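Long-range contacts in enoyl-CoA hydratase/isomerase family protein (Mycobacterium tuberculosis, PDB 4FN7), which probably hydrates the double bond of enoyl-CoA thioesters in lipid metabolism: residues Asp11-Ile16 with Glu190-Phe195; Lys94-Ala99 with Cys114-Val119. All blocks are in the same frame, centred on the assembly; numbering follows the deposited sequence. Where two conformers were deposited one is given.

Interaction 1 of 2, residues Asp11-Ile16 with Glu190-Phe195; sequences DSIAVI and EAAREF
In the conformer described, one of two, the guanidinium of Arg-193 meets the carboxylate of Asp-11 edge to edge, while CD1 of Ile-13 sits over the centre of one guanidinium face, 3.9 Å from CZ of Arg-193. The two charged planes are nearly coplanar, 25° apart, and the grip is side-on: NE of Arg-193 donates to OD2 of Asp-11 over 2.8 Å at 168°, and NH2 of Arg-193 to OD1 of Asp-11 over 3.0 Å. Each oxygen uses its syn lone pair. An extended chain from CG to NE carries the arginine from helix 184-195 to the turn of the beta-hairpin formed by strands 5-10 and 13-18, tying helix to hairpin end. Beneath it, CG2 of Ile-13 packs against CB of Ala-192 at 3.9 Å, and both residues also touch strand 48-52. Ser-12 OG shares a water with the carbonyl oxygen of Arg-193, a second polar tie. The backbone N of Ser-12 donates to OD2 of Asp-11 at 2.8 Å, from above the carboxylate plane. In this conformer two donors hold OD2, and the paired bonds would fix the carboxylate's rotation; the nearby positive charge would probably favour ionised Asp-11.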
ATOM      1  N   ASP A  11      18.476 -19.727 -24.122  1.00 24.94           N
ATOM      2  CA  ASP A  11      17.447 -20.728 -23.848  1.00 26.72           C
ATOM      3  C   ASP A  11      16.061 -20.122 -23.625  1.00 24.86           C
ATOM      4  O   ASP A  11      15.457 -19.574 -24.549  1.00 25.63           O
ATOM      5  CB  ASP A  11      17.851 -21.644 -22.682  1.00 29.63           C
ATOM      6  CG  ASP A  11      18.349 -20.875 -21.470  1.00 32.51           C
ATOM      7  OD1 ASP A  11      19.539 -20.496 -21.459  1.00 35.44           O
ATOM      8  OD2 ASP A  11      17.557 -20.658 -20.527  1.00 34.75           O
ATOM      9  N   SER A  12      15.559 -20.215 -22.401  1.00 22.13           N
ATOM     10  CA  SER A  12      14.187 -19.808 -22.126  1.00 20.81           C
ATOM     11  C   SER A  12      14.010 -18.297 -21.984  1.00 17.85           C
ATOM     12  O   SER A  12      12.886 -17.823 -21.832  1.00 21.23           O
ATOM     13  CB  SER A  12      13.656 -20.512 -20.873  1.00 21.34           C
ATOM     14  OG  SER A  12      14.400 -20.138 -19.724  1.00 21.61           O
ATOM     15  N   ILE A  13      15.102 -17.536 -22.024  1.00 14.02           N
ATOM     16  CA  ILE A  13      14.993 -16.101 -21.782  1.00 14.65           C
ATOM     17  C   ILE A  13      15.675 -15.243 -22.840  1.00 13.74           C
ATOM     18  O   ILE A  13      16.512 -15.718 -23.609  1.00 15.45           O
ATOM     19  CB  ILE A  13      15.533 -15.715 -20.380  1.00 14.94           C
ATOM     20  CG1 ILE A  13      17.057 -15.857 -20.319  1.00 15.88           C
ATOM     21  CG2 ILE A  13      14.843 -16.542 -19.305  1.00 16.28           C
ATOM     22  CD1 ILE A  13      17.665 -15.380 -19.009  1.00 17.04           C
ATOM     23  N   ALA A  14      15.283 -13.976 -22.889  1.00 13.00           N
ATOM     24  CA  ALA A  14      16.006 -12.975 -23.656  1.00 13.59           C
ATOM     25  C   ALA A  14      16.596 -11.978 -22.672  1.00 11.79           C
ATOM     26  O   ALA A  14      15.930 -11.580 -21.714  1.00 14.51           O
ATOM     27  CB  ALA A  14      15.079 -12.269 -24.632  1.00 16.59           C
ATOM     28  N   VAL A  15      17.853 -11.604 -22.891  1.00 10.73           N
ATOM     29  CA  VAL A  15      18.506 -10.581 -22.086  1.00 11.58           C
ATOM     30  C   VAL A  15      18.693  -9.335 -22.932  1.00 10.84           C
ATOM     31  O   VAL A  15      19.332  -9.372 -23.983  1.00 11.82           O
ATOM     32  CB  VAL A  15      19.864 -11.055 -21.548  1.00 12.84           C
ATOM     33  CG1 VAL A  15      20.480  -9.987 -20.650  1.00 14.22           C
ATOM     34  CG2 VAL A  15      19.695 -12.367 -20.792  1.00 15.11           C
ATOM     35  N   ILE A  16      18.109  -8.238 -22.463  1.00 10.36           N
ATOM     36  CA  ILE A  16      18.151  -6.958 -23.143  1.00 10.52           C
ATOM     37  C   ILE A  16      18.959  -6.019 -22.257  1.00 10.65           C
ATOM     38  O   ILE A  16      18.589  -5.762 -21.112  1.00 12.76           O
ATOM     39  CB  ILE A  16      16.715  -6.422 -23.341  1.00 10.72           C
ATOM     40  CG1 ILE A  16      15.915  -7.364 -24.257  1.00 12.58           C
ATOM     41  CG2 ILE A  16      16.720  -4.989 -23.863  1.00 12.59           C
ATOM     42  CD1 ILE A  16      14.453  -6.954 -24.441  1.00 15.39           C
ATOM     43  N   GLU A 190      18.434 -15.988 -13.295  1.00 12.80           N
ATOM     44  CA  GLU A 190      17.955 -17.159 -12.565  1.00 13.37           C
ATOM     45  C   GLU A 190      16.463 -17.014 -12.260  1.00 11.91           C
ATOM     46  O   GLU A 190      15.678 -17.942 -12.466  1.00 13.31           O
ATOM     47  CB  GLU A 190      18.751 -17.343 -11.269  1.00 15.89           C
ATOM     48  CG  GLU A 190      18.408 -18.602 -10.497  1.00 18.41           C
ATOM     49  CD  GLU A 190      19.251 -18.760  -9.246  1.00 23.71           C
ATOM     50  OE1 GLU A 190      19.289 -17.819  -8.426  1.00 26.03           O
ATOM     51  OE2 GLU A 190      19.888 -19.823  -9.085  1.00 28.58           O
ATOM     52  N   ALA A 191      16.073 -15.837 -11.776  1.00 12.10           N
ATOM     53  CA  ALA A 191      14.681 -15.577 -11.443  1.00 11.74           C
ATOM     54  C   ALA A 191      13.809 -15.658 -12.697  1.00 11.78           C
ATOM     55  O   ALA A 191      12.735 -16.260 -12.672  1.00 11.85           O
ATOM     56  CB  ALA A 191      14.538 -14.214 -10.770  1.00 12.16           C
ATOM     57  N   ALA A 192      14.276 -15.056 -13.788  1.00 10.54           N
ATOM     58  CA  ALA A 192      13.554 -15.113 -15.054  1.00 11.17           C
ATOM     59  C   ALA A 192      13.332 -16.563 -15.508  1.00 11.56           C
ATOM     60  O   ALA A 192      12.231 -16.921 -15.928  1.00 11.75           O
ATOM     61  CB  ALA A 192      14.284 -14.319 -16.119  1.00 11.53           C
ATOM     62  N   ARG A 193      14.363 -17.401 -15.395  1.00 11.51           N
ATOM     63  CA  ARG A 193      14.225 -18.798 -15.783  0.50 13.33           C
ATOM     64  C   ARG A 193      13.197 -19.513 -14.908  1.00 12.68           C
ATOM     65  O   ARG A 193      12.432 -20.341 -15.403  1.00 14.51           O
ATOM     66  CB  ARG A 193      15.584 -19.508 -15.780  0.50 13.56           C
ATOM     67  CG  ARG A 193      16.500 -19.043 -16.910  0.50 16.08           C
ATOM     68  CD  ARG A 193      17.809 -19.818 -16.948  0.50 19.66           C
ATOM     69  NE  ARG A 193      18.572 -19.530 -18.160  0.50 20.42           N
ATOM     70  CZ  ARG A 193      19.581 -18.668 -18.228  0.50 22.09           C
ATOM     71  NH1 ARG A 193      19.964 -18.005 -17.147  0.50 23.73           N
ATOM     72  NH2 ARG A 193      20.214 -18.476 -19.377  0.50 21.55           N
ATOM     73  N   GLU A 194      13.162 -19.173 -13.618  1.00 12.68           N
ATOM     74  CA  GLU A 194      12.148 -19.714 -12.718  0.56 12.53           C
ATOM     75  C   GLU A 194      10.741 -19.284 -13.143  1.00 12.09           C
ATOM     76  O   GLU A 194       9.829 -20.109 -13.247  1.00 13.08           O
ATOM     77  CB  GLU A 194      12.420 -19.282 -11.273  0.56 13.58           C
ATOM     78  CG  GLU A 194      11.353 -19.709 -10.277  0.56 15.61           C
ATOM     79  CD  GLU A 194      11.476 -18.987  -8.948  0.56 19.72           C
ATOM     80  OE1 GLU A 194      12.470 -18.256  -8.759  0.56 20.52           O
ATOM     81  OE2 GLU A 194      10.576 -19.145  -8.097  0.56 21.20           O
ATOM     82  N   PHE A 195      10.556 -17.990 -13.388  1.00 12.27           N
ATOM     83  CA  PHE A 195       9.231 -17.483 -13.745  1.00 11.01           C
ATOM     84  C   PHE A 195       8.751 -18.003 -15.100  1.00 11.27           C
ATOM     85  O   PHE A 195       7.550 -18.112 -15.337  1.00 12.60           O
ATOM     86  CB  PHE A 195       9.205 -15.950 -13.714  1.00 10.44           C
ATOM     87  CG  PHE A 195       9.591 -15.357 -12.385  1.00 10.77           C
ATOM     88  CD1 PHE A 195       9.205 -15.949 -11.189  1.00 12.61           C
ATOM     89  CD2 PHE A 195      10.359 -14.208 -12.339  1.00 12.64           C
ATOM     90  CE1 PHE A 195       9.571 -15.386  -9.975  1.00 13.83           C
ATOM     91  CE2 PHE A 195      10.730 -13.646 -11.133  1.00 14.24           C
ATOM     92  CZ  PHE A 195      10.336 -14.230  -9.949  1.00 14.99           C
TER
HETATM   93  O   HOH W   1      13.156 -21.684 -17.674  0.72 18.69           O

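Interaction 2 of 2, residues Lys94-Ala99 with Cys114-Val119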
ATOM      1  N   LYS A  94       4.869 -12.141 -20.953  1.00 10.10           N
ATOM      2  CA  LYS A  94       5.853 -13.009 -20.323  1.00 10.11           C
ATOM      3  C   LYS A  94       6.402 -12.313 -19.090  1.00  9.63           C
ATOM      4  O   LYS A  94       6.391 -11.077 -19.020  1.00 10.36           O
ATOM      5  CB  LYS A  94       7.015 -13.285 -21.278  1.00 11.11           C
ATOM      6  CG  LYS A  94       6.601 -13.610 -22.698  1.00 11.48           C
ATOM      7  CD  LYS A  94       5.859 -14.941 -22.805  1.00 11.46           C
ATOM      8  CE  LYS A  94       5.394 -15.205 -24.232  1.00 13.22           C
ATOM      9  NZ  LYS A  94       6.530 -15.221 -25.191  1.00 14.40           N
ATOM     10  N   PRO A  95       6.906 -13.088 -18.119  1.00  9.50           N
ATOM     11  CA  PRO A  95       7.521 -12.421 -16.968  1.00  9.53           C
ATOM     12  C   PRO A  95       8.687 -11.528 -17.394  1.00  9.74           C
ATOM     13  O   PRO A  95       9.462 -11.886 -18.292  1.00 10.20           O
ATOM     14  CB  PRO A  95       8.022 -13.586 -16.117  1.00 10.41           C
ATOM     15  CG  PRO A  95       7.099 -14.720 -16.459  1.00 10.82           C
ATOM     16  CD  PRO A  95       6.826 -14.549 -17.936  1.00 10.79           C
ATOM     17  N   VAL A  96       8.801 -10.371 -16.743  1.00  8.66           N
ATOM     18  CA  VAL A  96       9.839  -9.396 -17.029  1.00  9.17           C
ATOM     19  C   VAL A  96      10.624  -9.168 -15.746  1.00  8.78           C
ATOM     20  O   VAL A  96      10.056  -8.780 -14.713  1.00  9.37           O
ATOM     21  CB  VAL A  96       9.230  -8.051 -17.483  1.00  8.79           C
ATOM     22  CG1 VAL A  96      10.328  -7.005 -17.692  1.00 10.75           C
ATOM     23  CG2 VAL A  96       8.394  -8.240 -18.748  1.00 10.96           C
ATOM     24  N   VAL A  97      11.925  -9.416 -15.804  1.00  8.79           N
ATOM     25  CA  VAL A  97      12.781  -9.235 -14.638  1.00  8.32           C
ATOM     26  C   VAL A  97      13.787  -8.138 -14.906  1.00  7.72           C
ATOM     27  O   VAL A  97      14.493  -8.168 -15.907  1.00  9.91           O
ATOM     28  CB  VAL A  97      13.524 -10.536 -14.262  1.00  9.88           C
ATOM     29  CG1 VAL A  97      14.342 -10.335 -12.991  1.00 10.70           C
ATOM     30  CG2 VAL A  97      12.533 -11.671 -14.077  1.00 11.68           C
ATOM     31  N   MET A  98      13.841  -7.160 -14.003  1.00  8.41           N
ATOM     32  CA  MET A  98      14.769  -6.051 -14.141  1.00  9.43           C
ATOM     33  C   MET A  98      16.030  -6.315 -13.343  1.00  9.77           C
ATOM     34  O   MET A  98      15.962  -6.609 -12.151  1.00 11.07           O
ATOM     35  CB  MET A  98      14.129  -4.752 -13.649  1.00  9.82           C
ATOM     36  CG  MET A  98      12.869  -4.368 -14.377  1.00 10.50           C
ATOM     37  SD  MET A  98      13.216  -3.905 -16.076  1.00 13.40           S
ATOM     38  CE  MET A  98      11.559  -3.516 -16.655  1.00 13.33           C
ATOM     39  N   ALA A  99      17.174  -6.198 -14.011  1.00  9.90           N
ATOM     40  CA  ALA A  99      18.476  -6.219 -13.360  1.00 11.07           C
ATOM     41  C   ALA A  99      18.943  -4.781 -13.195  1.00 10.25           C
ATOM     42  O   ALA A  99      19.500  -4.186 -14.118  1.00 11.21           O
ATOM     43  CB  ALA A  99      19.472  -7.004 -14.193  1.00 11.01           C
ATOM     44  N   CYS A 114       8.356  -1.271 -13.975  1.00  9.08           N
ATOM     45  CA  CYS A 114       7.531  -2.079 -14.874  1.00  9.93           C
ATOM     46  C   CYS A 114       7.855  -3.572 -14.818  1.00  9.01           C
ATOM     47  O   CYS A 114       7.151  -4.374 -15.425  1.00 10.77           O
ATOM     48  CB  CYS A 114       7.675  -1.594 -16.312  1.00 11.51           C
ATOM     49  SG  CYS A 114       7.117   0.090 -16.550  1.00 12.42           S
ATOM     50  N   GLY A 115       8.920  -3.958 -14.119  1.00  9.39           N
ATOM     51  CA  GLY A 115       9.281  -5.366 -14.050  1.00  9.99           C
ATOM     52  C   GLY A 115       8.413  -6.137 -13.079  1.00  9.57           C
ATOM     53  O   GLY A 115       8.019  -5.627 -12.031  1.00 10.39           O
ATOM     54  N   ASP A 116       8.112  -7.387 -13.410  1.00  9.30           N
ATOM     55  CA  ASP A 116       7.410  -8.249 -12.470  1.00  8.91           C
ATOM     56  C   ASP A 116       8.259  -8.500 -11.225  1.00  8.82           C
ATOM     57  O   ASP A 116       7.729  -8.648 -10.123  1.00 10.38           O
ATOM     58  CB  ASP A 116       7.040  -9.577 -13.125  1.00  9.80           C
ATOM     59  CG  ASP A 116       6.088  -9.399 -14.271  1.00  9.63           C
ATOM     60  OD1 ASP A 116       4.915  -9.053 -14.016  1.00 10.97           O
ATOM     61  OD2 ASP A 116       6.502  -9.618 -15.426  1.00 10.72           O
ATOM     62  N   HIS A 117       9.570  -8.563 -11.425  1.00  8.64           N
ATOM     63  CA  HIS A 117      10.526  -8.778 -10.345  1.00  8.09           C
ATOM     64  C   HIS A 117      11.727  -7.890 -10.621  1.00  8.02           C
ATOM     65  O   HIS A 117      12.203  -7.819 -11.755  1.00  9.14           O
ATOM     66  CB  HIS A 117      10.958 -10.251 -10.299  1.00  9.09           C
ATOM     67  CG  HIS A 117      11.817 -10.594  -9.122  1.00  9.83           C
ATOM     68  ND1 HIS A 117      11.357 -10.546  -7.824  1.00 11.04           N
ATOM     69  CD2 HIS A 117      13.109 -10.994  -9.049  1.00 11.13           C
ATOM     70  CE1 HIS A 117      12.330 -10.898  -7.002  1.00 11.87           C
ATOM     71  NE2 HIS A 117      13.406 -11.173  -7.719  1.00 11.82           N
ATOM     72  N   ARG A 118      12.218  -7.226  -9.576  1.00  8.31           N
ATOM     73  CA  ARG A 118      13.248  -6.199  -9.714  1.00  8.28           C
ATOM     74  C   ARG A 118      14.373  -6.453  -8.722  1.00  9.77           C
ATOM     75  O   ARG A 118      14.142  -6.479  -7.515  1.00  9.41           O
ATOM     76  CB  ARG A 118      12.627  -4.822  -9.463  1.00  9.44           C
ATOM     77  CG  ARG A 118      11.467  -4.504 -10.399  1.00  9.13           C
ATOM     78  CD  ARG A 118      10.556  -3.429  -9.808  1.00 10.64           C
ATOM     79  NE  ARG A 118       9.917  -3.906  -8.587  1.00  9.40           N
ATOM     80  CZ  ARG A 118       9.174  -3.152  -7.787  1.00  9.68           C
ATOM     81  NH1 ARG A 118       8.992  -1.863  -8.062  1.00  9.90           N
ATOM     82  NH2 ARG A 118       8.627  -3.680  -6.702  1.00  9.70           N
ATOM     83  N   VAL A 119      15.585  -6.642  -9.240  1.00  9.90           N
ATOM     84  CA  VAL A 119      16.739  -6.983  -8.422  1.00 10.65           C
ATOM     85  C   VAL A 119      17.738  -5.838  -8.457  1.00 10.40           C
ATOM     86  O   VAL A 119      18.047  -5.334  -9.532  1.00 10.93           O
ATOM     87  CB  VAL A 119      17.446  -8.252  -8.963  1.00 11.51           C
ATOM     88  CG1 VAL A 119      18.569  -8.675  -8.030  1.00 11.93           C
ATOM     89  CG2 VAL A 119      16.443  -9.385  -9.130  1.00 12.14           C
TER
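Val-97, Met-98 and Ala-99 pair with His-117, Arg-118 and Val-119 where strands 96-100 and 117-120 run parallel in the main sheet of the crotonase fold, joined by a crossover that includes helix 107-112. Their segments run 14° from parallel. The tight part is this ladder. Met-98 N donates to His-117 O at 2.9 Å, and Met-98 O accepts from Val-119 N at 2.9 Å and 173°, so one residue is held through both its backbone polar groups. Beside the ladder, CG1 of Val-97 approaches the edge of the His-117 imidazole in a looser contact of 4.2 Å to CD2, the two side chains lying side by side and pointing the same way. On the opposite face the Met-98 chain bends at chi2 (-68°), which brings CE to 3.7 Å from Gly-115 N; CG of Met-98 lies 3.7 Å from Gly-115 CA, in the space a beta-carbon at this position would need.

The pairing slackens at the start of the strands, where Val-96 O receives only weak bonds from the backbone N atoms of Asp-116 and His-117. Lys-94, partly exposed, turns away to Asp-45 and Val-46, whereas Asp-116 is buried, with salt bridges to Lys-207 and Arg-211. His-117 bonds Glu-177 and, on a neighbouring subunit, Gln-156. At this end, where the ladder gives way to a side chain, the Asp-116 carboxylate stands in for a backbone acceptor: its OD2 takes Val-96 N at 2.8 Å through the anti lone pair.

Both contacts reach the same sheet, but they show how chemistry follows position. Interaction 2 lies in the buried middle, its centre about 9 Å from that of the chain, and relies mainly on backbone pairing between adjacent strands. Interaction 1, its centre about 17 Å from that of the chain, fastens a helix to the sheet near its outer strand 5-10, with an apolar floor beneath a partly exposed salt bridge. Helix 184-195 joins the two: Ala-192 and Phe-195 rest on Val-97, CA of Ala-192 lying 3.7 Å from CG2 of Val-97, while Phe-195 also packs on Pro-95 and meets the His-117 ring edge-to-face. One helix therefore covers both regions.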